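Local atomic coordinates of DUF4785 domain-containing protein (Legionella pneumophila subsp. pneumophila, PDB entry 4KH9), a protein that is of unknown function but binds calcium and is built of three domains, the second and third probably related to E-set folds. Residues 47-52 with 153-158; 73-78 with 121-126. All blocks are in the same frame, centred on the assembly; numbering follows the deposited sequence.

Contacts 1 and 2 lie in one four-stranded antiparallel sheet of the N-terminal DUF4785 domain, whose strands run across it in the order 48-54, 150-156, 72-77, 123-126. Each contact pairs an outer strand with an inner one, and their centres are 11 Å apart. The two inner strands meet: Ser154 N lies 2.9 Å from Arg74 O, a probable hydrogen bond, and Ile153 CD1 packs 3.5 Å from Ile75 CG1. Along the chain the order is 47-52, 73-78, 121-126, 153-158, so contact 1 encloses contact 2. The Glu51 side chain of contact 1 is about 9 Å from a bound calcium ion, whereas contact 2 lies away from the calcium sites; strand 48-54 also bonds to strand 251-264.

Contact 1: 47-52 with 153-158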
ATOM      1  N   TYR A  47       2.285  16.009  -0.721  1.00 22.23           N
ATOM      2  CA  TYR A  47       2.471  17.433  -0.960  1.00 22.10           C
ATOM      3  C   TYR A  47       2.242  17.722  -2.446  1.00 25.57           C
ATOM      4  O   TYR A  47       2.858  18.602  -3.021  1.00 25.82           O
ATOM      5  CB  TYR A  47       3.903  17.863  -0.515  1.00 22.66           C
ATOM      6  CG  TYR A  47       4.142  17.748   0.981  1.00 25.48           C
ATOM      7  CD1 TYR A  47       4.389  16.511   1.577  1.00 27.91           C
ATOM      8  CD2 TYR A  47       4.180  18.880   1.787  1.00 27.19           C
ATOM      9  CE1 TYR A  47       4.586  16.400   2.957  1.00 26.61           C
ATOM     10  CE2 TYR A  47       4.369  18.781   3.162  1.00 28.11           C
ATOM     11  CZ  TYR A  47       4.593  17.543   3.738  1.00 34.37           C
ATOM     12  OH  TYR A  47       4.793  17.460   5.090  1.00 32.49           O
ATOM     13  N   GLY A  48       1.415  16.927  -3.078  1.00 22.95           N
ATOM     14  CA  GLY A  48       1.137  17.111  -4.493  1.00 22.24           C
ATOM     15  C   GLY A  48      -0.036  16.275  -4.909  1.00 25.33           C
ATOM     16  O   GLY A  48      -0.824  15.824  -4.058  1.00 24.10           O
ATOM     17  N   TYR A  49      -0.179  16.100  -6.202  1.00 23.66           N
ATOM     18  CA  TYR A  49      -1.263  15.293  -6.743  1.00 24.66           C
ATOM     19  C   TYR A  49      -0.821  14.629  -8.047  1.00 31.29           C
ATOM     20  O   TYR A  49       0.191  15.016  -8.653  1.00 29.83           O
ATOM     21  CB  TYR A  49      -2.557  16.118  -6.950  1.00 26.53           C
ATOM     22  CG  TYR A  49      -2.469  17.168  -8.051  1.00 29.07           C
ATOM     23  CD1 TYR A  49      -2.003  18.456  -7.783  1.00 29.68           C
ATOM     24  CD2 TYR A  49      -2.910  16.889  -9.347  1.00 30.24           C
ATOM     25  CE1 TYR A  49      -1.969  19.437  -8.775  1.00 28.24           C
ATOM     26  CE2 TYR A  49      -2.841  17.848 -10.357  1.00 30.49           C
ATOM     27  CZ  TYR A  49      -2.378  19.125 -10.060  1.00 31.27           C
ATOM     28  OH  TYR A  49      -2.371  20.095 -11.032  1.00 30.68           O
ATOM     29  N   LYS A  50      -1.613  13.631  -8.482  1.00 29.57           N
ATOM     30  CA  LYS A  50      -1.385  12.902  -9.727  1.00 31.43           C
ATOM     31  C   LYS A  50      -2.687  12.733 -10.408  1.00 34.94           C
ATOM     32  O   LYS A  50      -3.682  12.495  -9.722  1.00 35.09           O
ATOM     33  CB  LYS A  50      -0.723  11.511  -9.506  1.00 35.74           C
ATOM     34  CG  LYS A  50       0.713  11.536  -9.017  1.00 54.42           C
ATOM     35  CD  LYS A  50       1.279  10.131  -8.872  1.00 68.58           C
ATOM     36  CE  LYS A  50       2.724  10.165  -8.442  1.00 83.10           C
ATOM     37  NZ  LYS A  50       3.205   8.820  -8.030  1.00 98.12           N
ATOM     38  N   GLU A  51      -2.722  12.884 -11.741  1.00 30.40           N
ATOM     39  CA  GLU A  51      -3.948  12.631 -12.489  1.00 30.47           C
ATOM     40  C   GLU A  51      -3.657  12.130 -13.886  1.00 35.26           C
ATOM     41  O   GLU A  51      -2.612  12.434 -14.466  1.00 33.15           O
ATOM     42  CB  GLU A  51      -4.860  13.859 -12.580  1.00 32.74           C
ATOM     43  CG  GLU A  51      -4.292  15.059 -13.345  1.00 37.01           C
ATOM     44  CD  GLU A  51      -5.253  16.228 -13.433  1.00 50.11           C
ATOM     45  OE1 GLU A  51      -6.471  16.023 -13.221  1.00 47.76           O
ATOM     46  OE2 GLU A  51      -4.795  17.343 -13.759  1.00 51.48           O
ATOM     47  N   ARG A  52      -4.623  11.384 -14.431  1.00 32.17           N
ATOM     48  CA  ARG A  52      -4.605  10.893 -15.793  1.00 33.13           C
ATOM     49  C   ARG A  52      -5.334  11.892 -16.614  1.00 35.66           C
ATOM     50  O   ARG A  52      -6.397  12.339 -16.217  1.00 36.35           O
ATOM     51  CB  ARG A  52      -5.257   9.493 -15.889  1.00 38.35           C
ATOM     52  CG  ARG A  52      -4.526   8.440 -15.083  1.00 54.04           C
ATOM     53  CD  ARG A  52      -4.964   7.045 -15.440  1.00 74.93           C
ATOM     54  NE  ARG A  52      -3.942   6.074 -15.050  1.00 94.54           N
ATOM     55  CZ  ARG A  52      -3.962   4.788 -15.381  1.00114.03           C
ATOM     56  NH1 ARG A  52      -4.959   4.298 -16.109  1.00105.52           N
ATOM     57  NH2 ARG A  52      -2.985   3.982 -14.988  1.00100.58           N
ATOM     58  N   ILE A 153      -0.033  12.993 -15.251  1.00 30.91           N
ATOM     59  CA  ILE A 153       0.523  14.263 -14.806  1.00 30.44           C
ATOM     60  C   ILE A 153       0.773  14.120 -13.331  1.00 30.29           C
ATOM     61  O   ILE A 153      -0.150  13.788 -12.590  1.00 28.47           O
ATOM     62  CB  ILE A 153      -0.364  15.503 -15.111  1.00 35.03           C
ATOM     63  CG1 ILE A 153      -0.858  15.549 -16.568  1.00 37.20           C
ATOM     64  CG2 ILE A 153       0.359  16.825 -14.693  1.00 36.40           C
ATOM     65  CD1 ILE A 153       0.149  15.629 -17.638  1.00 45.86           C
ATOM     66  N   SER A 154       1.984  14.393 -12.905  1.00 27.05           N
ATOM     67  CA  SER A 154       2.343  14.361 -11.500  1.00 28.75           C
ATOM     68  C   SER A 154       2.863  15.742 -11.090  1.00 31.30           C
ATOM     69  O   SER A 154       3.736  16.302 -11.755  1.00 31.53           O
ATOM     70  CB  SER A 154       3.374  13.277 -11.236  1.00 34.15           C
ATOM     71  OG  SER A 154       3.712  13.253  -9.864  1.00 48.73           O
ATOM     72  N   VAL A 155       2.266  16.319 -10.059  1.00 26.77           N
ATOM     73  CA  VAL A 155       2.658  17.632  -9.561  1.00 24.92           C
ATOM     74  C   VAL A 155       3.109  17.488  -8.132  1.00 29.23           C
ATOM     75  O   VAL A 155       2.306  17.140  -7.285  1.00 30.54           O
ATOM     76  CB  VAL A 155       1.518  18.693  -9.689  1.00 26.34           C
ATOM     77  CG1 VAL A 155       1.959  20.054  -9.137  1.00 24.76           C
ATOM     78  CG2 VAL A 155       1.029  18.829 -11.148  1.00 25.73           C
ATOM     79  N   LEU A 156       4.384  17.769  -7.867  1.00 27.28           N
ATOM     80  CA  LEU A 156       4.939  17.817  -6.537  1.00 26.15           C
ATOM     81  C   LEU A 156       5.060  19.294  -6.159  1.00 28.32           C
ATOM     82  O   LEU A 156       5.881  20.026  -6.720  1.00 27.67           O
ATOM     83  CB  LEU A 156       6.269  17.068  -6.410  1.00 26.03           C
ATOM     84  CG  LEU A 156       7.001  17.239  -5.057  1.00 30.84           C
ATOM     85  CD1 LEU A 156       6.237  16.562  -3.918  1.00 30.79           C
ATOM     86  CD2 LEU A 156       8.445  16.760  -5.150  1.00 31.34           C
ATOM     87  N   ASP A 157       4.227  19.732  -5.220  1.00 23.01           N
ATOM     88  CA  ASP A 157       4.227  21.118  -4.746  1.00 22.19           C
ATOM     89  C   ASP A 157       5.227  21.148  -3.585  1.00 27.83           C
ATOM     90  O   ASP A 157       4.874  21.276  -2.412  1.00 25.79           O
ATOM     91  CB  ASP A 157       2.780  21.518  -4.357  1.00 22.03           C
ATOM     92  CG  ASP A 157       2.481  23.013  -4.394  1.00 30.13           C
ATOM     93  OD1 ASP A 157       3.412  23.812  -4.714  1.00 28.48           O
ATOM     94  OD2 ASP A 157       1.328  23.385  -4.129  1.00 32.42           O
ATOM     95  N   LYS A 158       6.482  20.920  -3.959  1.00 23.92           N
ATOM     96  CA  LYS A 158       7.654  20.721  -3.133  1.00 24.43           C
ATOM     97  C   LYS A 158       7.765  21.734  -1.977  1.00 29.87           C
ATOM     98  O   LYS A 158       8.159  21.344  -0.870  1.00 27.03           O
ATOM     99  CB  LYS A 158       8.926  20.817  -4.034  1.00 27.05           C
ATOM    100  CG  LYS A 158      10.201  20.332  -3.367  1.00 30.60           C
ATOM    101  CD  LYS A 158      11.407  20.299  -4.301  1.00 27.87           C
ATOM    102  CE  LYS A 158      12.584  19.713  -3.575  1.00 29.21           C
ATOM    103  NZ  LYS A 158      13.719  19.405  -4.487  1.00 34.01           N
TER
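Val155 N donates to Tyr49 O at 2.8 Å. The N-H...O angle of 176° makes this a nearly straight bond. Tyr49 N returns a bond to Val155 O, and Glu51 with Ile153 repeats the two-way pattern of an antiparallel hydrogen-bonded pair. Beyond the strand end, Asp157 N still reaches Tyr47 O, but at a more bent 138°. Val155 O also receives a CA-H...O contact from Gly48 CA at 3.0 Å. On the face carrying Tyr49 and Val155, the two side chains run alongside each other: Val155 CB sits over the phenol face, 4.0 Å from the ring centroid and offset toward the rim, while CG2 comes within 3.6 Å of Tyr49 CZ. A chi1 of 68°, with CG between N and the carbonyl carbon, lays the ring beside Val155; Ser65 N bonds to Tyr49 OH. On the reverse face the extended Lys50 chain brings CE to 3.5 Å from Ser154 OG. Backbone bonds thus set the pairing. The carboxylates, through salt bridges of Glu51 to Arg254 and Asp157 to Arg255, and Ser256, bonded to Gly48 and Lys50, join it to strand 251-264; Asp157 also holds the loop at Leu67 and Ala68.

Contact 2: 73-78 with 121-126; sequences VRITPL and HQAMLQ
Val73 and Leu125 form a hydrogen-bonded pair of an antiparallel beta sheet, in which 123-126 is the outermost strand within the chain; the segment axes run 4.7 Å apart at 178°. Val73 N to Leu125 O is nearly straight, and Leu125 N answers to Val73 O. At the next hydrogen-bonded pair, Ile75 N reaches Ala123 O at 2.7 Å, whereas the return bond from Ala123 N to Ile75 O is longer, 3.1 Å. The close-packed face holds the buried Val73, Leu125, Ile75 and Ala123. Leu125, with CG set between its N and carbonyl carbon (chi1 79°), turns CD2 to 3.9 Å from Val73 CB, and Ile75 CD1 meets Ala123 CB at 4.1 Å. The other face is looser and partly exposed. Here Arg74 and the selenomethionine Met124 lie side by side; the arginine is modelled in two positions, and in one of them Met124 CE approaches the guanidinium edge, 3.9 Å from NH1. Strand 150-156 flanks the other edge of 73-78, where Thr76 shares a backbone bond with Met152. Past the last bridge, contact continues alongside, as Thr76 CG2 lies 3.7 Å from CG of the poorly ordered Gln122 and Pro77 CD reaches within 3.2 Å of His121 O.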
ATOM      1  N   VAL A  73       6.959  19.151 -11.942  1.00 26.36           N
ATOM      2  CA  VAL A  73       5.918  18.599 -12.822  1.00 25.95           C
ATOM      3  C   VAL A  73       6.507  17.486 -13.709  1.00 30.03           C
ATOM      4  O   VAL A  73       7.575  17.656 -14.298  1.00 29.36           O
ATOM      5  CB  VAL A  73       5.255  19.718 -13.666  1.00 30.59           C
ATOM      6  CG1 VAL A  73       4.160  19.167 -14.591  1.00 30.11           C
ATOM      7  CG2 VAL A  73       4.682  20.818 -12.758  1.00 30.52           C
ATOM      8  N   ARG A  74       5.779  16.347 -13.784  1.00 27.51           N
ATOM      9  CA  ARG A  74       6.165  15.207 -14.609  0.50 27.69           C
ATOM     10  C   ARG A  74       4.999  14.788 -15.509  1.00 33.34           C
ATOM     11  O   ARG A  74       3.885  14.589 -15.031  1.00 32.81           O
ATOM     12  CB  ARG A  74       6.641  14.033 -13.734  0.50 26.92           C
ATOM     13  CG  ARG A  74       7.153  12.826 -14.539  0.50 28.50           C
ATOM     14  CD  ARG A  74       7.802  11.754 -13.696  0.50 45.56           C
ATOM     15  NE  ARG A  74       6.914  11.184 -12.679  0.50 63.88           N
ATOM     16  CZ  ARG A  74       7.006  11.429 -11.372  0.50 80.99           C
ATOM     17  NH1 ARG A  74       7.925  12.268 -10.910  0.50 73.30           N
ATOM     18  NH2 ARG A  74       6.167  10.850 -10.521  0.50 61.34           N
ATOM     19  N   ILE A  75       5.267  14.644 -16.807  1.00 31.77           N
ATOM     20  CA  ILE A  75       4.268  14.218 -17.791  1.00 31.75           C
ATOM     21  C   ILE A  75       4.813  12.978 -18.507  1.00 34.80           C
ATOM     22  O   ILE A  75       5.851  13.072 -19.161  1.00 35.14           O
ATOM     23  CB  ILE A  75       3.965  15.374 -18.773  1.00 36.14           C
ATOM     24  CG1 ILE A  75       3.520  16.651 -18.026  1.00 36.08           C
ATOM     25  CG2 ILE A  75       2.981  14.943 -19.898  1.00 37.17           C
ATOM     26  CD1 ILE A  75       4.270  17.919 -18.547  1.00 47.63           C
ATOM     27  N   THR A  76       4.146  11.823 -18.353  1.00 30.74           N
ATOM     28  CA  THR A  76       4.566  10.560 -18.983  1.00 30.74           C
ATOM     29  C   THR A  76       3.404   9.994 -19.802  1.00 32.94           C
ATOM     30  O   THR A  76       2.262  10.040 -19.345  1.00 31.74           O
ATOM     31  CB  THR A  76       5.086   9.525 -17.952  1.00 39.97           C
ATOM     32  OG1 THR A  76       4.019   9.122 -17.105  1.00 47.92           O
ATOM     33  CG2 THR A  76       6.230  10.066 -17.088  1.00 42.41           C
ATOM     34  N   PRO A  77       3.666   9.491 -21.020  1.00 31.06           N
ATOM     35  CA  PRO A  77       2.566   8.906 -21.811  1.00 31.20           C
ATOM     36  C   PRO A  77       2.150   7.550 -21.226  1.00 39.80           C
ATOM     37  O   PRO A  77       2.986   6.837 -20.676  1.00 38.69           O
ATOM     38  CB  PRO A  77       3.146   8.794 -23.224  1.00 33.07           C
ATOM     39  CG  PRO A  77       4.622   8.859 -23.072  1.00 38.32           C
ATOM     40  CD  PRO A  77       4.977   9.336 -21.694  1.00 33.03           C
ATOM     41  N   LEU A  78       0.849   7.215 -21.317  1.00 39.60           N
ATOM     42  CA  LEU A  78       0.306   5.962 -20.788  1.00 39.35           C
ATOM     43  C   LEU A  78       0.268   4.859 -21.863  1.00 46.80           C
ATOM     44  O   LEU A  78      -0.135   3.731 -21.576  1.00 48.64           O
ATOM     45  CB  LEU A  78      -1.073   6.196 -20.159  1.00 38.92           C
ATOM     46  CG  LEU A  78      -1.031   7.096 -18.899  1.00 41.82           C
ATOM     47  CD1 LEU A  78      -2.411   7.429 -18.420  1.00 41.61           C
ATOM     48  CD2 LEU A  78      -0.229   6.454 -17.780  1.00 40.78           C
ATOM     49  N   HIS A 121       9.606  11.624 -25.531  1.00 64.03           N
ATOM     50  CA  HIS A 121       9.286  10.421 -24.750  1.00 64.25           C
ATOM     51  C   HIS A 121       8.726  10.748 -23.366  1.00 66.61           C
ATOM     52  O   HIS A 121       7.868  10.016 -22.872  1.00 67.46           O
ATOM     53  CB  HIS A 121      10.542   9.545 -24.581  1.00 66.14           C
ATOM     54  CG  HIS A 121      11.361   9.422 -25.832  1.00 71.36           C
ATOM     55  ND1 HIS A 121      10.979   8.583 -26.867  1.00 73.97           N
ATOM     56  CD2 HIS A 121      12.497  10.072 -26.189  1.00 74.18           C
ATOM     57  CE1 HIS A 121      11.899   8.736 -27.809  1.00 74.59           C
ATOM     58  NE2 HIS A 121      12.834   9.619 -27.446  1.00 74.98           N
ATOM     59  N   GLN A 122       9.249  11.806 -22.719  1.00 60.02           N
ATOM     60  CA  GLN A 122       8.880  12.255 -21.365  1.00 56.66           C
ATOM     61  C   GLN A 122       9.150  13.764 -21.202  1.00 53.98           C
ATOM     62  O   GLN A 122       9.941  14.327 -21.967  1.00 54.60           O
ATOM     63  CB  GLN A 122       9.683  11.452 -20.323  1.00 57.91           C
ATOM     64  CG  GLN A 122       9.151  11.538 -18.897  1.00 82.27           C
ATOM     65  CD  GLN A 122      10.028  10.790 -17.923  1.00110.68           C
ATOM     66  OE1 GLN A 122      10.297   9.590 -18.071  1.00108.41           O
ATOM     67  NE2 GLN A 122      10.459  11.474 -16.876  1.00104.52           N
ATOM     68  N   ALA A 123       8.481  14.411 -20.222  1.00 44.61           N
ATOM     69  CA  ALA A 123       8.694  15.812 -19.874  1.00 41.87           C
ATOM     70  C   ALA A 123       8.646  15.987 -18.364  1.00 42.04           C
ATOM     71  O   ALA A 123       7.649  15.652 -17.729  1.00 39.11           O
ATOM     72  CB  ALA A 123       7.674  16.711 -20.550  1.00 42.27           C
HETATM   73  N   MSE A 124       9.757  16.461 -17.786  1.00 39.42           N
HETATM   74  CA  MSE A 124       9.869  16.736 -16.351  1.00 39.61           C
HETATM   75  C   MSE A 124      10.562  18.081 -16.152  1.00 39.22           C
HETATM   76  O   MSE A 124      11.539  18.372 -16.833  1.00 37.65           O
HETATM   77  CB  MSE A 124      10.609  15.619 -15.599  1.00 43.39           C
HETATM   78  CG  MSE A 124      10.612  15.826 -14.065  1.00 54.18           C
HETATM   79 SE   MSE A 124      11.345  14.298 -13.114  0.75 67.22          SE
HETATM   80  CE  MSE A 124      10.916  14.707 -11.245  1.00 63.07           C
ATOM     81  N   LEU A 125      10.063  18.891 -15.218  1.00 31.95           N
ATOM     82  CA  LEU A 125      10.659  20.185 -14.966  1.00 30.74           C
ATOM     83  C   LEU A 125      10.333  20.696 -13.593  1.00 28.57           C
ATOM     84  O   LEU A 125       9.306  20.373 -13.006  1.00 26.98           O
ATOM     85  CB  LEU A 125      10.215  21.259 -16.021  1.00 30.86           C
ATOM     86  CG  LEU A 125       8.829  21.901 -15.849  1.00 34.79           C
ATOM     87  CD1 LEU A 125       8.816  23.321 -16.393  1.00 35.12           C
ATOM     88  CD2 LEU A 125       7.702  21.031 -16.463  1.00 34.05           C
ATOM     89  N   GLN A 126      11.198  21.567 -13.118  1.00 23.41           N
ATOM     90  CA  GLN A 126      10.899  22.318 -11.918  1.00 22.79           C
ATOM     91  C   GLN A 126      10.615  23.734 -12.393  1.00 25.91           C
ATOM     92  O   GLN A 126      11.433  24.318 -13.107  1.00 24.64           O
ATOM     93  CB  GLN A 126      12.015  22.233 -10.881  1.00 22.59           C
ATOM     94  CG  GLN A 126      11.625  22.982  -9.609  1.00 21.23           C
ATOM     95  CD  GLN A 126      12.623  22.813  -8.488  1.00 29.85           C
ATOM     96  OE1 GLN A 126      13.861  22.806  -8.686  1.00 28.16           O
ATOM     97  NE2 GLN A 126      12.098  22.750  -7.284  1.00 21.97           N
TER